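PDB 2BKL: prolyl endopeptidase from Myxococcus xanthus, which probably cleaves oligopeptides on the carboxyl side of proline, and less readily alanine, as a serine peptidase of family S9A. Local coordinates for residues A[26-31]-A[562-567]; A[195-200]-A[570-575]; A[218-223]-A[241-246]; A[500-505]-A[591-596]. One frame throughout, in Å; residues are numbered along the deposited sequence.

Interactions 1 and 2 fasten two loops to the same run of chain, 562-575, which leads from strand 552-556 into helix 575-578 of the hydrolase domain; their centres are 14 Å apart and they touch where Tyr565 CE2 lies 3.2 Å from Gly571 O. Interaction 2 bridges to the beta-propeller and holds Trp574, which binds the ligand ZAH. Interaction 3, 17 Å from it between centres, joins two propeller sheets and meets it through Gly200 and Arg222. Interaction 4 packs two helix ends inside the hydrolase domain; Met562 N lies 2.9 Å from Ser594 OG, probably hydrogen-bonded, which ties it to interaction 1, and the side chain of Lys502 is about 8 Å from ZAH.

Interaction 1. Residues A[26-31]-A[562-567]; sequences WLEDEK and MVRYHL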
# COMPACT_ATOMS: atom_id res chain seq x y z
N TRP A 26 16.60 24.74 -3.20
CA TRP A 26 17.69 24.48 -2.27
C TRP A 26 17.36 23.47 -1.19
O TRP A 26 18.26 22.82 -0.66
CB TRP A 26 18.23 25.80 -1.67
CG TRP A 26 17.38 26.48 -0.64
CD1 TRP A 26 16.38 27.40 -0.85
CD2 TRP A 26 17.48 26.31 0.78
NE1 TRP A 26 15.85 27.79 0.36
CE2 TRP A 26 16.51 27.15 1.37
CE3 TRP A 26 18.28 25.54 1.61
CZ2 TRP A 26 16.33 27.23 2.76
CZ3 TRP A 26 18.10 25.62 2.98
CH2 TRP A 26 17.13 26.46 3.54
N LEU A 27 16.07 23.32 -0.88
CA LEU A 27 15.65 22.32 0.10
C LEU A 27 15.68 20.90 -0.39
O LEU A 27 15.46 19.97 0.41
CB LEU A 27 14.22 22.62 0.57
CG LEU A 27 14.05 23.90 1.38
CD1 LEU A 27 12.58 24.17 1.60
CD2 LEU A 27 14.74 23.77 2.71
N GLU A 28 15.97 20.66 -1.67
CA GLU A 28 16.00 19.28 -2.18
C GLU A 28 17.11 18.42 -1.59
O GLU A 28 16.92 17.26 -1.32
CB GLU A 28 16.06 19.23 -3.71
CG GLU A 28 14.79 19.72 -4.39
CD GLU A 28 14.81 19.65 -5.91
OE1 GLU A 28 15.84 19.23 -6.48
OE2 GLU A 28 13.78 20.02 -6.54
N ASP A 29 18.28 19.01 -1.40
CA ASP A 29 19.48 18.26 -1.03
C ASP A 29 19.57 18.17 0.49
O ASP A 29 19.98 19.11 1.16
CB ASP A 29 20.71 18.94 -1.61
CG ASP A 29 21.98 18.17 -1.34
OD1 ASP A 29 21.90 17.04 -0.81
OD2 ASP A 29 23.10 18.64 -1.63
N GLU A 30 19.18 17.03 1.03
CA GLU A 30 19.14 16.84 2.46
C GLU A 30 20.55 16.70 3.06
O GLU A 30 20.71 16.72 4.28
CB GLU A 30 18.27 15.63 2.84
CG GLU A 30 18.87 14.24 2.65
CD GLU A 30 19.06 13.81 1.20
OE1 GLU A 30 18.47 14.42 0.29
OE2 GLU A 30 19.83 12.83 0.97
N LYS A 31 21.56 16.58 2.21
CA LYS A 31 22.94 16.51 2.72
C LYS A 31 23.53 17.86 3.11
O LYS A 31 24.57 17.93 3.75
CB LYS A 31 23.82 15.79 1.69
CG LYS A 31 23.41 14.35 1.50
CD LYS A 31 24.34 13.61 0.56
CE LYS A 31 23.81 12.23 0.23
NZ LYS A 31 24.83 11.43 -0.49
N MET A 562 5.57 17.50 -9.21
CA MET A 562 5.36 16.45 -10.22
C MET A 562 6.16 16.71 -11.49
O MET A 562 6.19 15.88 -12.37
CB MET A 562 3.87 16.28 -10.52
CG MET A 562 3.10 15.85 -9.30
SD MET A 562 3.63 14.26 -8.62
CE MET A 562 3.26 13.17 -9.91
N VAL A 563 6.82 17.86 -11.57
CA VAL A 563 7.74 18.15 -12.65
C VAL A 563 9.08 17.47 -12.41
O VAL A 563 9.81 17.16 -13.35
CB VAL A 563 7.88 19.68 -12.83
CG1 VAL A 563 8.93 20.03 -13.88
CG2 VAL A 563 6.52 20.29 -13.19
N ARG A 564 9.43 17.25 -11.14
CA ARG A 564 10.74 16.70 -10.79
C ARG A 564 10.69 15.35 -10.04
O ARG A 564 11.72 14.79 -9.70
CB ARG A 564 11.54 17.69 -9.96
CG ARG A 564 11.90 18.94 -10.71
CD ARG A 564 12.64 19.99 -9.92
NE ARG A 564 13.90 19.55 -9.34
CZ ARG A 564 15.06 19.43 -10.01
NH1 ARG A 564 15.11 19.59 -11.34
NH2 ARG A 564 16.16 19.10 -9.34
N TYR A 565 9.51 14.79 -9.80
CA TYR A 565 9.42 13.59 -8.95
C TYR A 565 10.26 12.40 -9.47
O TYR A 565 10.74 11.61 -8.68
CB TYR A 565 7.96 13.17 -8.72
CG TYR A 565 7.45 12.27 -9.81
CD1 TYR A 565 6.92 12.79 -10.99
CD2 TYR A 565 7.57 10.88 -9.72
CE1 TYR A 565 6.50 11.96 -12.03
CE2 TYR A 565 7.15 10.04 -10.77
CZ TYR A 565 6.63 10.57 -11.91
OH TYR A 565 6.26 9.74 -12.91
N HIS A 566 10.37 12.29 -10.78
CA HIS A 566 11.03 11.14 -11.40
C HIS A 566 12.55 11.11 -11.13
O HIS A 566 13.19 10.09 -11.36
CB HIS A 566 10.76 11.13 -12.90
CG HIS A 566 11.26 12.36 -13.58
ND1 HIS A 566 10.61 13.57 -13.48
CD2 HIS A 566 12.38 12.59 -14.31
CE1 HIS A 566 11.30 14.49 -14.13
NE2 HIS A 566 12.39 13.92 -14.64
N LEU A 567 13.11 12.21 -10.64
CA LEU A 567 14.56 12.33 -10.40
C LEU A 567 15.03 11.76 -9.07
O LEU A 567 16.24 11.71 -8.81
CB LEU A 567 14.98 13.80 -10.51
CG LEU A 567 14.65 14.49 -11.83
CD1 LEU A 567 14.87 16.01 -11.72
CD2 LEU A 567 15.49 13.92 -12.97
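Glu28 OE2 is gripped by two cationic side chains: Arg564 NE donates to it at 2.8 Å, and Lys626 of helix 622-632 forms a second salt bridge with the same oxygen. The other carboxylate oxygen, Glu28 OE1, takes a bond from Arg564 NH2 at 2.9 Å, the straighter of the pair with an N-H...O angle of 163°. Arg564 thus presents its guanidinium side-on, through NE and one terminal nitrogen, and each oxygen answers with its syn lone pair. The two flat groups are nearly coplanar, 14° apart, although the side chains that carry them meet at about a right angle. A bend in the arginine chain at chi3 (58°) turns the guanidinium edge toward the glutamate, while Glu28 runs extended beyond CG. Leu567 CD1 rests 3.6 Å above one face of the guanidinium, offset toward its rim. The contact joins the loop before helix 33-51, near the N-terminus, to the loop that follows strand 552-556 in the alpha/beta-hydrolase domain. A methionine in place of Arg564 would probably strip both arginine bonds from the carboxylate, leaving it to Lys626 and freer to turn. With two cationic partners around a buried carboxylate, Glu28 is likely to stay ionised, and the paired bonds fix both its position and its rotation.

Interaction 2. Residues A[195-200]-A[570-575]; sequences VDERPG and SGRTWI. With ZAH (N-[(benzyloxy)carbonyl]-L-alanyl-L-proline), chain C.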
# COMPACT_ATOMS: atom_id res chain seq x y z
N VAL A 195 20.52 6.61 -7.75
CA VAL A 195 19.40 6.07 -6.99
C VAL A 195 18.19 5.96 -7.92
O VAL A 195 17.49 4.97 -7.91
CB VAL A 195 19.07 6.99 -5.77
CG1 VAL A 195 17.71 6.59 -5.10
CG2 VAL A 195 20.21 6.97 -4.73
N ASP A 196 17.96 6.97 -8.75
CA ASP A 196 16.79 6.92 -9.64
C ASP A 196 16.85 5.85 -10.73
O ASP A 196 15.82 5.45 -11.26
CB ASP A 196 16.51 8.28 -10.27
CG ASP A 196 17.56 8.69 -11.25
OD1 ASP A 196 18.69 8.96 -10.79
OD2 ASP A 196 17.37 8.80 -12.50
N GLU A 197 18.06 5.39 -11.05
CA GLU A 197 18.21 4.35 -12.08
C GLU A 197 18.23 2.95 -11.49
O GLU A 197 18.10 1.97 -12.22
CB GLU A 197 19.49 4.58 -12.88
CG GLU A 197 19.37 5.80 -13.80
CD GLU A 197 18.45 5.56 -15.01
OE1 GLU A 197 18.44 4.43 -15.59
OE2 GLU A 197 17.74 6.51 -15.41
N ARG A 198 18.44 2.85 -10.18
CA ARG A 198 18.59 1.56 -9.52
C ARG A 198 17.46 0.55 -9.80
O ARG A 198 17.75 -0.64 -9.90
CB ARG A 198 18.79 1.72 -8.02
CG ARG A 198 19.45 0.53 -7.34
CD ARG A 198 19.50 0.69 -5.86
NE ARG A 198 20.10 -0.47 -5.20
CZ ARG A 198 19.87 -0.76 -3.93
NH1 ARG A 198 19.06 0.02 -3.22
NH2 ARG A 198 20.45 -1.81 -3.38
N PRO A 199 16.20 0.98 -9.87
CA PRO A 199 15.14 -0.00 -10.14
C PRO A 199 15.29 -0.80 -11.44
O PRO A 199 14.67 -1.87 -11.58
CB PRO A 199 13.87 0.84 -10.14
CG PRO A 199 14.14 2.00 -9.32
CD PRO A 199 15.64 2.31 -9.58
N GLY A 200 16.10 -0.31 -12.37
CA GLY A 200 16.32 -1.02 -13.61
C GLY A 200 17.36 -2.13 -13.50
O GLY A 200 17.65 -2.76 -14.52
N SER A 570 12.47 6.18 -5.78
CA SER A 570 11.84 5.20 -6.66
C SER A 570 10.97 5.82 -7.77
O SER A 570 10.19 5.13 -8.41
CB SER A 570 10.97 4.24 -5.80
OG SER A 570 11.81 3.55 -4.88
N GLY A 571 11.08 7.12 -7.98
CA GLY A 571 10.19 7.82 -8.87
C GLY A 571 10.01 7.28 -10.27
O GLY A 571 8.93 7.32 -10.81
N ARG A 572 11.08 6.78 -10.91
CA ARG A 572 10.94 6.31 -12.28
C ARG A 572 9.98 5.12 -12.38
O ARG A 572 9.36 4.91 -13.42
CB ARG A 572 12.30 6.01 -12.91
CG ARG A 572 13.12 7.27 -13.09
CD ARG A 572 14.36 7.06 -13.91
NE ARG A 572 15.03 8.34 -14.14
CZ ARG A 572 14.66 9.25 -15.05
NH1 ARG A 572 13.63 9.05 -15.85
NH2 ARG A 572 15.31 10.39 -15.11
N THR A 573 9.81 4.38 -11.30
CA THR A 573 8.89 3.25 -11.34
C THR A 573 7.44 3.67 -11.46
O THR A 573 6.60 2.82 -11.76
CB THR A 573 9.04 2.31 -10.11
OG1 THR A 573 8.63 2.94 -8.90
CG2 THR A 573 10.50 1.83 -9.92
N TRP A 574 7.15 4.95 -11.19
CA TRP A 574 5.77 5.46 -11.32
C TRP A 574 5.53 6.20 -12.62
O TRP A 574 4.41 6.64 -12.87
CB TRP A 574 5.38 6.33 -10.12
CG TRP A 574 5.73 5.62 -8.86
CD1 TRP A 574 5.48 4.33 -8.55
CD2 TRP A 574 6.42 6.18 -7.74
NE1 TRP A 574 6.00 4.02 -7.32
CE2 TRP A 574 6.58 5.14 -6.81
CE3 TRP A 574 6.92 7.46 -7.45
CZ2 TRP A 574 7.26 5.32 -5.61
CZ3 TRP A 574 7.62 7.62 -6.23
CH2 TRP A 574 7.77 6.55 -5.34
N ILE A 575 6.53 6.28 -13.50
CA ILE A 575 6.30 6.90 -14.79
C ILE A 575 5.16 6.26 -15.60
O ILE A 575 4.40 6.97 -16.24
CB ILE A 575 7.63 6.98 -15.57
CG1 ILE A 575 8.53 8.07 -14.94
CG2 ILE A 575 7.41 7.25 -17.08
CD1 ILE A 575 9.97 8.13 -15.49
C1 ZAH C . 2.73 5.90 -2.54
O2 ZAH C . 1.47 6.07 -3.16
C3 ZAH C . 3.86 5.59 -3.54
C4 ZAH C . 4.09 6.75 -4.51
C5 ZAH C . 3.22 6.46 -5.74
C6 ZAH C . 3.00 4.98 -5.77
N7 ZAH C . 3.54 4.51 -4.50
C8 ZAH C . 3.64 3.22 -4.20
O9 ZAH C . 4.22 2.91 -3.05
C10 ZAH C . 3.39 2.11 -5.24
C11 ZAH C . 1.88 1.89 -5.18
N14 ZAH C . 4.06 0.88 -4.89
C15 ZAH C . 5.35 0.74 -5.03
O16 ZAH C . 6.09 1.67 -5.58
O17 ZAH C . 5.95 -0.50 -4.60
C18 ZAH C . 7.39 -0.51 -4.65
C19 ZAH C . 7.98 -1.72 -3.91
C20 ZAH C . 7.75 -3.00 -4.42
C21 ZAH C . 8.27 -4.11 -3.75
C22 ZAH C . 9.04 -3.93 -2.60
C23 ZAH C . 9.30 -2.65 -2.11
C24 ZAH C . 8.76 -1.54 -2.76
O HOH W 1 13.51 5.73 -9.70
O HOH W 2 17.74 11.45 -13.72
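The ligand pocket between propeller and hydrolase domain borders this contact: Trp574 binds ZAH, while its neighbours Arg572 and Thr573 reach across to the propeller loop 195-200. Arg572 NE donates to Asp196 OD2 at 2.9 Å, almost straight at 175° and in the guanidinium plane, using the anti lone pair of the oxygen. Glu197 OE2 adds only charge, 3.5 Å from Arg572 NE and well out of that plane. Two waters bridge the segments, one from Asp196 O to Arg572 N, the other from Asp196 OD2 to Arg572 NH2, which also pairs with Glu582. Beside them Pro199 CB packs on Thr573 CG2 at 3.5 Å. Thr573 OG1 donates to Ser570 O at 2.7 Å, an acceptor shared with Thr573 N, and also lies over one face of the Trp574 indole. Over the opposite face lies the proline ring of ZAH, C5 being 3.7 Å above the plane, and Trp574 NE1 donates to ZAH O16 at 2.9 Å. Two acidic side chains set against one arginine make this a salt-bridge network across the domain boundary, so the turn that positions Trp574 is probably sensitive to how the two domains sit together.

Interaction 3. Residues A[218-223]-A[241-246]; sequences VVHERT and LFVYIL
His220 lays one face of its imidazole against Val243, whose CG1 stands 3.9 Å from the ring centroid and 18° off the ring normal, a CH-pi contact. The two strands belong to neighbouring four-stranded antiparallel sheets of the beta-propeller: 217-220 is the outermost strand of one, and 241-247 is an inner strand of the next, so the contact is packing between blades and no hydrogen bond crosses it. From Val219 to Thr223 the chain runs nearly parallel to 241-245, their directions 10° apart. A classic beta bulge, with Val219 and His220 both facing Ile204, lets these consecutive residues both turn toward the adjoining blade. Val219 and Leu241 meet tip to tip, CG1 to CD2 at 3.7 Å. Further along, beyond the end of the strand, Thr223 CG2 reaches Ile245 CG2 at 4.1 Å, a looser touch at the margin. The hydroxyl of Thr223 is engaged instead with Thr228 and with the backbone N of Asp225. Phe264, from the loop before strand 265-269, also packs on Val219, Leu241 and Val243 and meets the His220 ring, adding to the apolar packing between the blades. The imidazole has its CG anti to the backbone N (chi1 -167°), and its rotation about CB-CG is held by His220 ND1, which donates to Glu221 O at 2.8 Å in the carbonyl plane, on a lone pair.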
# COMPACT_ATOMS: atom_id res chain seq x y z
N VAL A 218 22.68 -16.43 -11.73
CA VAL A 218 21.85 -15.45 -12.38
C VAL A 218 20.82 -16.19 -13.22
O VAL A 218 21.15 -16.84 -14.22
CB VAL A 218 22.67 -14.48 -13.26
CG1 VAL A 218 21.79 -13.44 -13.87
CG2 VAL A 218 23.81 -13.84 -12.42
N VAL A 219 19.58 -16.13 -12.76
CA VAL A 219 18.45 -16.78 -13.39
C VAL A 219 17.86 -15.96 -14.53
O VAL A 219 17.48 -16.49 -15.56
CB VAL A 219 17.41 -17.10 -12.31
CG1 VAL A 219 16.11 -17.59 -12.90
CG2 VAL A 219 17.99 -18.08 -11.33
N HIS A 220 17.74 -14.65 -14.33
CA HIS A 220 17.25 -13.76 -15.37
C HIS A 220 17.91 -12.42 -15.19
O HIS A 220 17.91 -11.86 -14.09
CB HIS A 220 15.73 -13.62 -15.28
CG HIS A 220 15.10 -12.97 -16.48
ND1 HIS A 220 15.27 -11.64 -16.79
CD2 HIS A 220 14.27 -13.47 -17.44
CE1 HIS A 220 14.61 -11.35 -17.90
NE2 HIS A 220 13.99 -12.44 -18.31
N GLU A 221 18.49 -11.89 -16.26
CA GLU A 221 19.20 -10.62 -16.19
C GLU A 221 18.23 -9.45 -16.06
O GLU A 221 17.02 -9.58 -16.25
CB GLU A 221 20.10 -10.44 -17.43
CG GLU A 221 21.30 -11.38 -17.44
CD GLU A 221 22.22 -11.11 -18.62
OE1 GLU A 221 21.70 -11.02 -19.76
OE2 GLU A 221 23.45 -10.97 -18.41
N ARG A 222 18.80 -8.30 -15.77
CA ARG A 222 18.01 -7.10 -15.55
C ARG A 222 17.36 -6.64 -16.84
O ARG A 222 17.78 -7.00 -17.92
CB ARG A 222 18.91 -5.99 -15.01
CG ARG A 222 19.84 -5.39 -16.05
CD ARG A 222 20.94 -4.54 -15.44
NE ARG A 222 21.82 -3.97 -16.45
CZ ARG A 222 22.85 -4.61 -16.98
NH1 ARG A 222 23.17 -5.83 -16.58
NH2 ARG A 222 23.58 -4.00 -17.91
N THR A 223 16.33 -5.81 -16.71
CA THR A 223 15.73 -5.17 -17.86
C THR A 223 16.50 -3.93 -18.28
O THR A 223 16.41 -3.51 -19.42
CB THR A 223 14.29 -4.70 -17.56
OG1 THR A 223 14.32 -3.68 -16.55
CG2 THR A 223 13.42 -5.85 -17.03
N LEU A 241 9.06 -22.22 -13.64
CA LEU A 241 9.58 -20.94 -13.19
C LEU A 241 9.06 -19.81 -14.08
O LEU A 241 9.16 -19.87 -15.29
CB LEU A 241 11.10 -20.99 -13.22
CG LEU A 241 11.84 -19.69 -12.93
CD1 LEU A 241 11.67 -19.27 -11.49
CD2 LEU A 241 13.31 -19.91 -13.29
N PHE A 242 8.48 -18.79 -13.46
CA PHE A 242 7.94 -17.62 -14.15
C PHE A 242 8.73 -16.35 -13.81
O PHE A 242 9.16 -16.15 -12.66
CB PHE A 242 6.48 -17.39 -13.73
CG PHE A 242 5.58 -18.51 -14.10
CD1 PHE A 242 5.11 -18.61 -15.39
CD2 PHE A 242 5.23 -19.45 -13.17
CE1 PHE A 242 4.29 -19.68 -15.75
CE2 PHE A 242 4.44 -20.52 -13.51
CZ PHE A 242 3.97 -20.63 -14.81
N VAL A 243 8.90 -15.51 -14.82
CA VAL A 243 9.46 -14.18 -14.65
C VAL A 243 8.52 -13.19 -15.30
O VAL A 243 8.13 -13.32 -16.47
CB VAL A 243 10.86 -14.08 -15.22
CG1 VAL A 243 11.35 -12.62 -15.23
CG2 VAL A 243 11.84 -14.94 -14.41
N TYR A 244 8.15 -12.18 -14.52
CA TYR A 244 7.29 -11.09 -14.94
C TYR A 244 8.10 -9.83 -15.17
O TYR A 244 8.96 -9.50 -14.36
CB TYR A 244 6.27 -10.81 -13.85
CG TYR A 244 5.29 -11.92 -13.52
CD1 TYR A 244 4.09 -12.02 -14.18
CD2 TYR A 244 5.55 -12.81 -12.51
CE1 TYR A 244 3.18 -12.99 -13.87
CE2 TYR A 244 4.64 -13.81 -12.19
CZ TYR A 244 3.47 -13.89 -12.87
OH TYR A 244 2.54 -14.87 -12.57
N ILE A 245 7.86 -9.14 -16.28
CA ILE A 245 8.33 -7.77 -16.47
C ILE A 245 7.09 -6.89 -16.31
O ILE A 245 6.20 -6.91 -17.17
CB ILE A 245 9.01 -7.58 -17.84
CG1 ILE A 245 10.23 -8.52 -17.97
CG2 ILE A 245 9.41 -6.11 -17.99
CD1 ILE A 245 10.89 -8.47 -19.32
N LEU A 246 7.03 -6.17 -15.20
CA LEU A 246 5.87 -5.37 -14.84
C LEU A 246 6.11 -3.94 -15.33
O LEU A 246 7.08 -3.30 -14.94
CB LEU A 246 5.67 -5.36 -13.32
CG LEU A 246 5.53 -6.75 -12.68
CD1 LEU A 246 5.39 -6.64 -11.15
CD2 LEU A 246 4.32 -7.48 -13.25

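Interaction 4. Residues A[500-505]-A[591-596]; sequences DKKQNV and HAYSPY
The chain leading into helix 503-518 passes the end of helix 584-593, the closest CA atoms being those of Gln503 and Tyr593 at 7.4 Å. Both helices belong to the alpha/beta-hydrolase domain, and within 500-505 the backbone bonds run from Asn504 N to Lys501 O and from Val505 N to Lys502 O. Tyr593 carries the contact. Its phenol end lies across the CB-CG stem of Lys502: CE2 is 3.7 Å from Lys502 CB, and the hydroxyl oxygen OH is 3.6 Å from Lys502 CG. The two side chains cross at about a right angle. With chi1 at 71°, the ring springs from between the backbone N and carbonyl carbon of Tyr593 and is sent toward the lysine. Leu537 of helix 534-545 and Tyr578 touch both Tyr593 and Lys502, adding to the packing. The lysine chain, bent at chi2 (65°), carries its ammonium away from the ring to Gly454 O and to Asn534 OD1, Asn534 being a residue of the ligand pocket. Replacing Tyr593 by an alanine would probably open a gap beside Lys502 CB and CG and let the lysine stem shift. Gln503 runs antiparallel alongside Tyr593, with its amide bound to Asp507 and Gln545, and Gln503 OE1 comes within 4.1 Å of Tyr593 CB.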
# COMPACT_ATOMS: atom_id res chain seq x y z
N ASP A 500 -2.89 11.15 -18.61
CA ASP A 500 -3.54 12.40 -18.99
C ASP A 500 -4.88 12.62 -18.30
O ASP A 500 -5.41 13.73 -18.32
CB ASP A 500 -3.78 12.43 -20.50
CG ASP A 500 -4.53 11.19 -21.00
OD1 ASP A 500 -3.95 10.07 -20.95
OD2 ASP A 500 -5.70 11.20 -21.42
N LYS A 501 -5.43 11.56 -17.67
CA LYS A 501 -6.72 11.62 -17.00
C LYS A 501 -6.59 11.72 -15.49
O LYS A 501 -7.60 11.60 -14.79
CB LYS A 501 -7.56 10.40 -17.32
CG LYS A 501 -7.68 10.15 -18.82
CD LYS A 501 -8.68 10.97 -19.51
CE LYS A 501 -9.32 10.15 -20.66
NZ LYS A 501 -8.31 9.58 -21.60
N LYS A 502 -5.40 12.01 -14.99
CA LYS A 502 -5.22 12.14 -13.54
C LYS A 502 -6.14 13.17 -12.90
O LYS A 502 -6.60 12.97 -11.76
CB LYS A 502 -3.76 12.43 -13.20
CG LYS A 502 -3.42 12.44 -11.72
CD LYS A 502 -3.62 11.06 -11.07
CE LYS A 502 -3.14 11.04 -9.63
NZ LYS A 502 -3.27 9.68 -9.01
N GLN A 503 -6.44 14.25 -13.62
CA GLN A 503 -7.30 15.28 -13.09
C GLN A 503 -8.67 14.73 -12.71
O GLN A 503 -9.34 15.28 -11.83
CB GLN A 503 -7.45 16.46 -14.06
CG GLN A 503 -8.31 17.61 -13.58
CD GLN A 503 -7.81 18.24 -12.32
OE1 GLN A 503 -6.60 18.47 -12.20
NE2 GLN A 503 -8.72 18.62 -11.41
N ASN A 504 -9.13 13.67 -13.37
CA ASN A 504 -10.41 13.07 -12.98
C ASN A 504 -10.43 12.62 -11.52
O ASN A 504 -11.46 12.66 -10.85
CB ASN A 504 -10.73 11.86 -13.83
CG ASN A 504 -11.10 12.19 -15.28
OD1 ASN A 504 -11.53 13.29 -15.61
ND2 ASN A 504 -10.96 11.19 -16.14
N VAL A 505 -9.29 12.17 -10.99
CA VAL A 505 -9.20 11.71 -9.62
C VAL A 505 -9.49 12.89 -8.70
O VAL A 505 -10.24 12.78 -7.73
CB VAL A 505 -7.80 11.19 -9.31
CG1 VAL A 505 -7.68 10.73 -7.90
CG2 VAL A 505 -7.45 10.06 -10.26
N HIS A 591 2.44 19.50 -15.16
CA HIS A 591 2.61 20.87 -14.74
C HIS A 591 1.27 21.48 -14.41
O HIS A 591 1.19 22.29 -13.50
CB HIS A 591 3.35 21.68 -15.81
CG HIS A 591 3.82 23.02 -15.35
ND1 HIS A 591 3.93 24.10 -16.21
CD2 HIS A 591 4.25 23.46 -14.14
CE1 HIS A 591 4.37 25.15 -15.55
NE2 HIS A 591 4.60 24.79 -14.29
N ALA A 592 0.19 21.04 -15.07
CA ALA A 592 -1.12 21.61 -14.84
C ALA A 592 -1.66 21.31 -13.45
O ALA A 592 -2.43 22.09 -12.92
CB ALA A 592 -2.07 21.14 -15.89
N TYR A 593 -1.27 20.18 -12.86
CA TYR A 593 -1.73 19.85 -11.51
C TYR A 593 -0.70 19.81 -10.37
O TYR A 593 -1.10 19.78 -9.22
CB TYR A 593 -2.57 18.56 -11.49
CG TYR A 593 -1.83 17.24 -11.73
CD1 TYR A 593 -1.06 16.65 -10.73
CD2 TYR A 593 -1.98 16.53 -12.92
CE1 TYR A 593 -0.45 15.42 -10.91
CE2 TYR A 593 -1.38 15.32 -13.12
CZ TYR A 593 -0.62 14.75 -12.12
OH TYR A 593 -0.04 13.51 -12.30
N SER A 594 0.59 19.80 -10.71
CA SER A 594 1.74 19.69 -9.76
C SER A 594 1.52 20.63 -8.58
O SER A 594 1.54 21.85 -8.77
CB SER A 594 3.01 20.06 -10.50
OG SER A 594 4.13 20.03 -9.62
N PRO A 595 1.15 20.14 -7.41
CA PRO A 595 0.73 21.05 -6.34
C PRO A 595 1.75 22.12 -5.98
O PRO A 595 1.39 23.26 -5.68
CB PRO A 595 0.44 20.09 -5.17
CG PRO A 595 -0.03 18.87 -5.88
CD PRO A 595 0.86 18.73 -7.08
N TYR A 596 3.03 21.76 -5.97
CA TYR A 596 4.10 22.68 -5.62
C TYR A 596 4.12 23.91 -6.52
O TYR A 596 4.53 24.97 -6.08
CB TYR A 596 5.43 21.96 -5.69
CG TYR A 596 6.65 22.84 -5.54
CD1 TYR A 596 6.90 23.52 -4.37
CD2 TYR A 596 7.54 22.97 -6.57
CE1 TYR A 596 8.02 24.32 -4.22
CE2 TYR A 596 8.68 23.79 -6.44
CZ TYR A 596 8.90 24.43 -5.26
OH TYR A 596 10.07 25.15 -5.19